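Local coordinates for ricin B-like lectin (Macrolepiota procera, PDB 4IZX), which binds beta-galactosides such as lactose through a beta-trefoil lectin fold of the ricin B type, at residues 29-37 with 116-124; 38-46 with 56-64. One frame throughout, in Å; residues are numbered along the deposited sequence.

Contact 1: residues 29-37 with 116-124; sequences KSIIGYPYH and TTPGTPVQL. With GAL (beta-D-galactopyranose), chain B.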
loop_
_atom_site.group_PDB
_atom_site.type_symbol
_atom_site.label_atom_id
_atom_site.label_comp_id
_atom_site.label_asym_id
_atom_site.label_seq_id
_atom_site.Cartn_x
_atom_site.Cartn_y
_atom_site.Cartn_z
ATOM N N LYS A 29 -8.728 9.297 -5.816
ATOM C CA LYS A 29 -7.734 8.757 -6.717
ATOM C C LYS A 29 -6.320 8.629 -6.131
ATOM O O LYS A 29 -5.638 7.648 -6.306
ATOM C CB LYS A 29 -7.678 9.569 -8.026
ATOM C CG LYS A 29 -6.617 9.098 -8.974
ATOM C CD LYS A 29 -7.109 8.500 -10.251
ATOM C CE LYS A 29 -5.945 8.156 -11.187
ATOM N NZ LYS A 29 -6.083 6.824 -11.902
ATOM N N SER A 30 -5.866 9.669 -5.468
ATOM C CA SER A 30 -4.503 9.692 -4.945
ATOM C C SER A 30 -4.381 8.820 -3.714
ATOM O O SER A 30 -5.244 8.835 -2.833
ATOM C CB SER A 30 -4.106 11.132 -4.628
ATOM O OG SER A 30 -4.120 11.967 -5.771
ATOM N N ILE A 31 -3.263 8.120 -3.611
ATOM C CA ILE A 31 -2.984 7.283 -2.461
ATOM C C ILE A 31 -2.020 7.969 -1.524
ATOM O O ILE A 31 -0.932 8.399 -1.951
ATOM C CB ILE A 31 -2.436 5.906 -2.886
ATOM C CG1 ILE A 31 -3.367 5.183 -3.861
ATOM C CG2 ILE A 31 -2.137 5.045 -1.665
ATOM C CD1 ILE A 31 -4.757 4.879 -3.346
ATOM N N ILE A 32 -2.439 8.143 -0.269
ATOM C CA ILE A 32 -1.731 8.956 0.686
ATOM C C ILE A 32 -1.574 8.215 2.007
ATOM O O ILE A 32 -2.294 7.246 2.291
ATOM C CB ILE A 32 -2.484 10.292 0.923
ATOM C CG1 ILE A 32 -3.906 10.023 1.458
ATOM C CG2 ILE A 32 -2.522 11.120 -0.353
ATOM C CD1 ILE A 32 -4.681 11.265 1.878
ATOM N N GLY A 33 -0.674 8.702 2.844
ATOM C CA GLY A 33 -0.642 8.319 4.243
ATOM C C GLY A 33 -1.532 9.207 5.063
ATOM O O GLY A 33 -1.484 10.433 4.913
ATOM N N TYR A 34 -2.329 8.637 5.973
ATOM C CA TYR A 34 -3.269 9.413 6.742
ATOM C C TYR A 34 -3.515 8.730 8.061
ATOM O O TYR A 34 -3.516 7.493 8.131
ATOM C CB TYR A 34 -4.590 9.560 5.950
ATOM C CG TYR A 34 -5.448 10.764 6.330
ATOM C CD1 TYR A 34 -5.229 12.011 5.745
ATOM C CD2 TYR A 34 -6.495 10.633 7.201
ATOM C CE1 TYR A 34 -6.055 13.084 6.002
ATOM C CE2 TYR A 34 -7.317 11.693 7.502
ATOM C CZ TYR A 34 -7.088 12.930 6.898
ATOM O OH TYR A 34 -7.979 13.967 7.126
ATOM N N PRO A 35 -3.790 9.482 9.138
ATOM C CA PRO A 35 -4.148 8.817 10.407
ATOM C C PRO A 35 -5.381 7.925 10.246
ATOM O O PRO A 35 -6.332 8.291 9.584
ATOM C CB PRO A 35 -4.379 9.988 11.362
ATOM C CG PRO A 35 -3.477 11.075 10.825
ATOM C CD PRO A 35 -3.615 10.936 9.311
ATOM N N TYR A 36 -5.366 6.762 10.897
ATOM C CA TYR A 36 -6.455 5.813 10.779
ATOM C C TYR A 36 -7.680 6.252 11.550
ATOM O O TYR A 36 -7.628 6.424 12.773
ATOM C CB TYR A 36 -6.017 4.430 11.298
ATOM C CG TYR A 36 -7.029 3.350 11.051
ATOM C CD1 TYR A 36 -7.407 3.036 9.761
ATOM C CD2 TYR A 36 -7.599 2.632 12.111
ATOM C CE1 TYR A 36 -8.326 2.026 9.522
ATOM C CE2 TYR A 36 -8.515 1.643 11.870
ATOM C CZ TYR A 36 -8.889 1.338 10.577
ATOM O OH TYR A 36 -9.803 0.344 10.247
ATOM N N HIS A 37 -8.810 6.326 10.864
ATOM C CA HIS A 37 -10.090 6.645 11.473
ATOM C C HIS A 37 -11.143 5.577 11.161
ATOM O O HIS A 37 -12.302 5.826 11.382
ATOM C CB HIS A 37 -10.577 8.045 11.077
ATOM C CG HIS A 37 -10.635 8.270 9.613
ATOM N ND1 HIS A 37 -11.695 7.862 8.855
ATOM C CD2 HIS A 37 -9.823 8.953 8.792
ATOM C CE1 HIS A 37 -11.461 8.195 7.600
ATOM N NE2 HIS A 37 -10.330 8.854 7.529
ATOM N N THR A 116 5.044 11.961 8.299
ATOM C CA THR A 116 3.797 11.649 9.012
ATOM C C THR A 116 2.648 12.566 8.648
ATOM O O THR A 116 1.535 12.332 9.043
ATOM C CB THR A 116 4.018 11.688 10.533
ATOM O OG1 THR A 116 4.363 13.032 10.906
ATOM C CG2 THR A 116 5.112 10.734 10.952
ATOM N N THR A 117 2.921 13.620 7.900
ATOM C CA THR A 117 1.914 14.608 7.585
ATOM C C THR A 117 0.749 13.930 6.892
ATOM O O THR A 117 0.936 13.181 5.908
ATOM C CB THR A 117 2.498 15.710 6.674
ATOM O OG1 THR A 117 3.603 16.325 7.325
ATOM C CG2 THR A 117 1.478 16.770 6.345
ATOM N N PRO A 118 -0.483 14.192 7.350
ATOM C CA PRO A 118 -1.629 13.651 6.624
ATOM C C PRO A 118 -1.639 14.161 5.186
ATOM O O PRO A 118 -1.497 15.359 4.963
ATOM C CB PRO A 118 -2.830 14.151 7.442
ATOM C CG PRO A 118 -2.273 14.314 8.829
ATOM C CD PRO A 118 -0.891 14.859 8.603
ATOM N N GLY A 119 -1.803 13.245 4.225
ATOM C CA GLY A 119 -1.741 13.611 2.824
ATOM C C GLY A 119 -0.419 13.320 2.137
ATOM O O GLY A 119 -0.309 13.481 0.926
ATOM N N THR A 120 0.564 12.846 2.876
ATOM C CA THR A 120 1.846 12.488 2.274
ATOM C C THR A 120 1.652 11.397 1.202
ATOM O O THR A 120 1.083 10.351 1.484
ATOM C CB THR A 120 2.811 11.988 3.370
ATOM O OG1 THR A 120 3.088 13.063 4.248
ATOM C CG2 THR A 120 4.093 11.437 2.821
ATOM N N PRO A 121 2.140 11.606 -0.016
ATOM C CA PRO A 121 1.878 10.595 -1.056
ATOM C C PRO A 121 2.610 9.284 -0.787
ATOM O O PRO A 121 3.734 9.258 -0.263
ATOM C CB PRO A 121 2.448 11.256 -2.309
ATOM C CG PRO A 121 2.336 12.718 -2.059
ATOM C CD PRO A 121 2.599 12.892 -0.583
ATOM N N VAL A 122 1.959 8.190 -1.154
ATOM C CA VAL A 122 2.599 6.896 -1.237
ATOM C C VAL A 122 3.088 6.706 -2.685
ATOM O O VAL A 122 2.344 6.972 -3.636
ATOM C CB VAL A 122 1.650 5.750 -0.843
ATOM C CG1 VAL A 122 2.359 4.397 -0.896
ATOM C CG2 VAL A 122 1.050 5.999 0.528
ATOM N N GLN A 123 4.345 6.280 -2.826
ATOM C CA GLN A 123 5.046 6.193 -4.074
ATOM C C GLN A 123 5.741 4.839 -4.213
ATOM O O GLN A 123 5.804 4.066 -3.247
ATOM C CB GLN A 123 6.029 7.342 -4.248
ATOM C CG GLN A 123 7.193 7.207 -3.294
ATOM C CD GLN A 123 8.140 8.388 -3.248
ATOM O OE1 GLN A 123 8.092 9.282 -4.106
ATOM N NE2 GLN A 123 9.058 8.364 -2.282
ATOM N N LEU A 124 6.310 4.573 -5.376
ATOM C CA LEU A 124 7.303 3.533 -5.546
ATOM C C LEU A 124 8.698 4.080 -5.313
ATOM O O LEU A 124 8.993 5.226 -5.649
ATOM C CB LEU A 124 7.289 2.922 -6.944
ATOM C CG LEU A 124 5.975 2.248 -7.339
ATOM C CD1 LEU A 124 6.091 1.730 -8.768
ATOM C CD2 LEU A 124 5.576 1.164 -6.376
HETATM C C1 GAL B . -10.921 12.814 3.786
HETATM C C2 GAL B . -10.868 11.376 4.203
HETATM C C3 GAL B . -9.479 11.038 4.744
HETATM C C4 GAL B . -8.401 11.477 3.745
HETATM C C5 GAL B . -8.609 12.940 3.428
HETATM C C6 GAL B . -7.581 13.491 2.442
HETATM O O2 GAL B . -11.820 11.155 5.224
HETATM O O3 GAL B . -9.430 9.633 4.994
HETATM O O4 GAL B . -8.508 10.713 2.526
HETATM O O5 GAL B . -9.897 13.143 2.850
HETATM O O6 GAL B . -7.804 14.901 2.247
#
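Strand 31-34 of the galactose site pairs antiparallel with strand 120-126, Ile32 facing Pro121 as a non-hydrogen-bonded pair. Val122 N donates to Ile31 O (3.0 Å) almost straight, and Gly33 N reaches Thr120 O at 2.8 Å, lying in that carbonyl's plane. A proline suits position 121, where the pairing with Ile32 uses no N-H. Just before it in the chain, the type II turn from Thr117 to Thr120 brings Gly119 N to Gly33 O (2.9 Å); Gly119 has the positive phi (100°) that glycine accepts readily. In this beta-trefoil lectin the turn packs against the aromatic residue that meets the sugar. Tyr34, its CG anti to the backbone N (chi1 -156°), lays one ring face under galactose, with GAL C4 3.5 Å above the plane over the ring centre. Pro118 CB meets Tyr34 CD1 at 3.6 Å, the side chains crossing at about a right angle, while Pro118 CG abuts Pro35 CD. GAL O3 lies in the plane of the His37 ring, at its edge, where NE2 donates (2.8 Å, 167°). Ile32 CD1 touches GAL C6 at 3.7 Å, and its CG2 rests on Gly119 O. On the buried side Ile31 CG2 packs against Val122 CB, branched residues well suited to a strand, with Leu76 covering both.

Contact 2: residues 38-46 with 56-64; sequences SGKNQQWTF and RSASSGSYL. With GAL (beta-D-galactopyranose), chain B.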
loop_
_atom_site.group_PDB
_atom_site.type_symbol
_atom_site.label_atom_id
_atom_site.label_comp_id
_atom_site.label_asym_id
_atom_site.label_seq_id
_atom_site.Cartn_x
_atom_site.Cartn_y
_atom_site.Cartn_z
ATOM N N SER A 38 -10.722 4.404 10.709
ATOM C CA SER A 38 -11.646 3.301 10.332
ATOM C C SER A 38 -12.483 3.601 9.105
ATOM O O SER A 38 -13.444 2.919 8.830
ATOM C CB SER A 38 -12.572 2.854 11.512
ATOM O OG SER A 38 -11.776 2.488 12.640
ATOM N N GLY A 39 -12.117 4.592 8.338
ATOM C CA GLY A 39 -12.800 4.861 7.087
ATOM C C GLY A 39 -12.671 3.694 6.131
ATOM O O GLY A 39 -11.624 3.050 6.075
ATOM N N LYS A 40 -13.674 3.469 5.286
ATOM C CA LYS A 40 -13.579 2.378 4.301
ATOM C C LYS A 40 -12.607 2.684 3.162
ATOM O O LYS A 40 -12.104 1.786 2.504
ATOM C CB LYS A 40 -14.923 1.970 3.736
ATOM C CG LYS A 40 -15.656 0.953 4.609
ATOM C CD LYS A 40 -16.083 1.470 5.967
ATOM C CE LYS A 40 -16.894 0.413 6.709
ATOM N NZ LYS A 40 -17.389 0.929 7.990
ATOM N N ASN A 41 -12.255 3.970 3.008
ATOM C CA ASN A 41 -11.183 4.391 2.122
ATOM C C ASN A 41 -9.795 4.112 2.698
ATOM O O ASN A 41 -8.794 4.379 2.037
ATOM C CB ASN A 41 -11.314 5.876 1.770
ATOM C CG ASN A 41 -11.133 6.787 2.968
ATOM O OD1 ASN A 41 -11.720 6.555 4.034
ATOM N ND2 ASN A 41 -10.294 7.793 2.831
ATOM N N GLN A 42 -9.736 3.542 3.905
ATOM C CA GLN A 42 -8.518 3.125 4.575
ATOM C C GLN A 42 -8.490 1.597 4.729
ATOM O O GLN A 42 -7.675 1.075 5.489
ATOM C CB GLN A 42 -8.408 3.804 5.903
ATOM C CG GLN A 42 -8.545 5.310 5.829
ATOM C CD GLN A 42 -8.294 5.977 7.154
ATOM O OE1 GLN A 42 -8.855 5.579 8.172
ATOM N NE2 GLN A 42 -7.475 7.007 7.159
ATOM N N GLN A 43 -9.373 0.887 4.016
ATOM C CA GLN A 43 -9.514 -0.536 4.071
ATOM C C GLN A 43 -9.383 -1.113 2.683
ATOM O O GLN A 43 -9.946 -0.585 1.724
ATOM C CB GLN A 43 -10.853 -0.909 4.728
ATOM C CG GLN A 43 -10.974 -0.389 6.149
ATOM C CD GLN A 43 -12.266 -0.735 6.841
ATOM O OE1 GLN A 43 -12.824 0.073 7.624
ATOM N NE2 GLN A 43 -12.718 -1.933 6.632
ATOM N N TRP A 44 -8.706 -2.254 2.582
ATOM C CA TRP A 44 -8.284 -2.848 1.320
ATOM C C TRP A 44 -8.580 -4.329 1.349
ATOM O O TRP A 44 -8.102 -5.053 2.236
ATOM C CB TRP A 44 -6.780 -2.590 1.103
ATOM C CG TRP A 44 -6.484 -1.123 1.049
ATOM C CD1 TRP A 44 -6.087 -0.341 2.092
ATOM C CD2 TRP A 44 -6.645 -0.252 -0.087
ATOM N NE1 TRP A 44 -6.002 0.963 1.690
ATOM C CE2 TRP A 44 -6.339 1.052 0.358
ATOM C CE3 TRP A 44 -7.055 -0.432 -1.404
ATOM C CZ2 TRP A 44 -6.413 2.153 -0.488
ATOM C CZ3 TRP A 44 -7.104 0.656 -2.247
ATOM C CH2 TRP A 44 -6.805 1.927 -1.785
ATOM N N THR A 45 -9.407 -4.781 0.410
ATOM C CA THR A 45 -9.813 -6.164 0.309
ATOM C C THR A 45 -8.815 -6.872 -0.591
ATOM O O THR A 45 -8.598 -6.515 -1.748
ATOM C CB THR A 45 -11.252 -6.302 -0.220
ATOM O OG1 THR A 45 -12.148 -5.498 0.510
ATOM C CG2 THR A 45 -11.659 -7.731 -0.319
ATOM N N PHE A 46 -8.106 -7.848 -0.007
ATOM C CA PHE A 46 -7.072 -8.564 -0.686
ATOM C C PHE A 46 -7.669 -9.718 -1.486
ATOM O O PHE A 46 -8.545 -10.430 -0.998
ATOM C CB PHE A 46 -6.069 -9.128 0.324
ATOM C CG PHE A 46 -5.082 -8.143 0.884
ATOM C CD1 PHE A 46 -5.460 -6.892 1.372
ATOM C CD2 PHE A 46 -3.747 -8.489 0.960
ATOM C CE1 PHE A 46 -4.525 -6.005 1.892
ATOM C CE2 PHE A 46 -2.820 -7.615 1.511
ATOM C CZ PHE A 46 -3.209 -6.352 1.944
ATOM N N ARG A 56 -8.343 -4.153 -3.343
ATOM C CA ARG A 56 -9.528 -3.426 -3.773
ATOM C C ARG A 56 -10.039 -2.514 -2.671
ATOM O O ARG A 56 -10.237 -2.945 -1.535
ATOM C CB ARG A 56 -10.628 -4.400 -4.201
ATOM C CG ARG A 56 -11.883 -3.725 -4.732
ATOM C CD ARG A 56 -13.051 -4.696 -4.786
ATOM N NE ARG A 56 -13.662 -4.742 -6.111
ATOM C CZ ARG A 56 -14.867 -4.257 -6.395
ATOM N NH1 ARG A 56 -15.595 -3.687 -5.444
ATOM N NH2 ARG A 56 -15.345 -4.342 -7.628
ATOM N N SER A 57 -10.251 -1.250 -3.013
ATOM C CA SER A 57 -10.732 -0.288 -2.052
ATOM C C SER A 57 -12.118 -0.659 -1.562
ATOM O O SER A 57 -13.044 -0.817 -2.367
ATOM C CB SER A 57 -10.796 1.080 -2.684
ATOM O OG SER A 57 -11.530 1.982 -1.884
ATOM N N ALA A 58 -12.292 -0.789 -0.257
ATOM C CA ALA A 58 -13.579 -1.126 0.313
ATOM C C ALA A 58 -14.607 -0.022 0.087
ATOM O O ALA A 58 -15.797 -0.290 0.084
ATOM C CB ALA A 58 -13.428 -1.458 1.784
ATOM N N SER A 59 -14.191 1.214 -0.054
ATOM C CA SER A 59 -15.109 2.323 -0.296
ATOM C C SER A 59 -15.472 2.496 -1.765
ATOM O O SER A 59 -16.629 2.686 -2.081
ATOM C CB SER A 59 -14.550 3.611 0.250
ATOM O OG SER A 59 -13.252 3.850 -0.231
ATOM N N SER A 60 -14.483 2.476 -2.652
ATOM C CA SER A 60 -14.724 2.848 -4.036
ATOM C C SER A 60 -14.862 1.679 -4.994
ATOM O O SER A 60 -15.391 1.858 -6.099
ATOM C CB SER A 60 -13.642 3.790 -4.537
ATOM O OG SER A 60 -12.478 3.066 -4.776
ATOM N N GLY A 61 -14.236 0.568 -4.669
ATOM C CA GLY A 61 -14.157 -0.560 -5.597
ATOM C C GLY A 61 -13.094 -0.447 -6.679
ATOM O O GLY A 61 -12.956 -1.365 -7.497
ATOM N N SER A 62 -12.360 0.646 -6.710
ATOM C CA SER A 62 -11.127 0.748 -7.464
ATOM C C SER A 62 -10.047 -0.098 -6.821
ATOM O O SER A 62 -10.186 -0.513 -5.672
ATOM C CB SER A 62 -10.654 2.226 -7.555
ATOM O OG SER A 62 -11.594 3.050 -8.189
ATOM N N TYR A 63 -8.943 -0.289 -7.542
ATOM C CA TYR A 63 -7.829 -1.081 -7.056
ATOM C C TYR A 63 -6.623 -0.200 -6.799
ATOM O O TYR A 63 -6.409 0.826 -7.428
ATOM C CB TYR A 63 -7.467 -2.194 -8.049
ATOM C CG TYR A 63 -8.555 -3.224 -8.201
ATOM C CD1 TYR A 63 -9.583 -3.025 -9.106
ATOM C CD2 TYR A 63 -8.589 -4.351 -7.413
ATOM C CE1 TYR A 63 -10.619 -3.953 -9.225
ATOM C CE2 TYR A 63 -9.601 -5.295 -7.516
ATOM C CZ TYR A 63 -10.637 -5.101 -8.414
ATOM O OH TYR A 63 -11.636 -6.042 -8.516
ATOM N N LEU A 64 -5.780 -0.644 -5.879
ATOM C CA LEU A 64 -4.507 0.026 -5.646
ATOM C C LEU A 64 -3.580 -0.270 -6.817
ATOM O O LEU A 64 -3.248 -1.437 -7.098
ATOM C CB LEU A 64 -3.895 -0.520 -4.360
ATOM C CG LEU A 64 -2.696 0.233 -3.840
ATOM C CD1 LEU A 64 -3.173 1.537 -3.201
ATOM C CD2 LEU A 64 -1.908 -0.575 -2.835
HETATM C C1 GAL B . -10.921 12.814 3.786
HETATM C C2 GAL B . -10.868 11.376 4.203
HETATM C C3 GAL B . -9.479 11.038 4.744
HETATM C C4 GAL B . -8.401 11.477 3.745
HETATM C C5 GAL B . -8.609 12.940 3.428
HETATM C C6 GAL B . -7.581 13.491 2.442
HETATM O O2 GAL B . -11.820 11.155 5.224
HETATM O O3 GAL B . -9.430 9.633 4.994
HETATM O O4 GAL B . -8.508 10.713 2.526
HETATM O O5 GAL B . -9.897 13.143 2.850
HETATM O O6 GAL B . -7.804 14.901 2.247
HETATM O O HOH W 1 -9.809 1.952 0.292
#
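Strands 44-48 and 53-57 form a beta hairpin of the beta-trefoil, and here Thr45 and Arg56 make a hydrogen-bonded antiparallel pair beside the non-hydrogen-bonded pair Trp44 and Ser57. Thr45 N donates to Arg56 O (2.8 Å) and Arg56 N returns to Thr45 O (2.9 Å), both nearly straight. A third backbone bond, Ala58 N to Gln43 O (3.1 Å), carries the ladder into the loop, where the small Ala58 CB fits close to the carbonyl oxygens of Lys40 and Gln43.

Among the apolar contacts, Trp44 dominates. With CG beside the backbone N, its six-membered ring reaches Ser57 CB through CZ3, a place where a small side chain lets the indole lie close to the neighbouring strand. Leu64 CD1 sits over one face, a CH-pi contact 4.3 Å from the ring centroid and 24° off its normal. Ile31 also packs against both Trp44 and Leu64.

Polar side chains order the loop. Ser57 OG accepts from Ser60 N in an ST motif, and a water joins Ser57 OG to Gln43 O while lying above one face of the indole, whose NE1 donates to Ile21 O. The Arg56 chain bends at chi3, bringing the guanidinium edge to Tyr63 OH, with a weak NE bond, and one face over Gly61 O. Across the loop, Ser59 OG packs on Asn41 CA at the 3-10 segment 40-41.

Sugar binding involves that same segment. The two N-H groups of the Asn41 amide suit it here: one is given to Leu23 O and the other to GAL O3. With CG between its backbone N and carbonyl carbon (chi1 65°), the side chain directs Asn41 ND2 to GAL O3 at 3.0 Å, the N-H pointing almost straight at the oxygen (170°).

Contact 2 is nested within the chain loop that contact 1 closes, since 38-46 follows 29-37 directly and 116-124 comes much later. Their centres lie about 14 Å apart. Contact 1 belongs to the sheet of strands 20-23, 31-34, 120-126 and 106-110, whereas contact 2 lies on the hairpin 44-48/53-57 and the start of strand 63-66. Gln42 bridges them: its amide probably accepts from His37 N and donates to Pro35 O, joining the chain on either side of the junction between 29-37 and 38-46. In the interior, Ile31 CD1 packs on Leu64 CD1 at 3.7 Å. One segment of each contact, 29-37 and 38-46, lines the galactose site, to which Asp22 and Gly25 add hydrogen bonds.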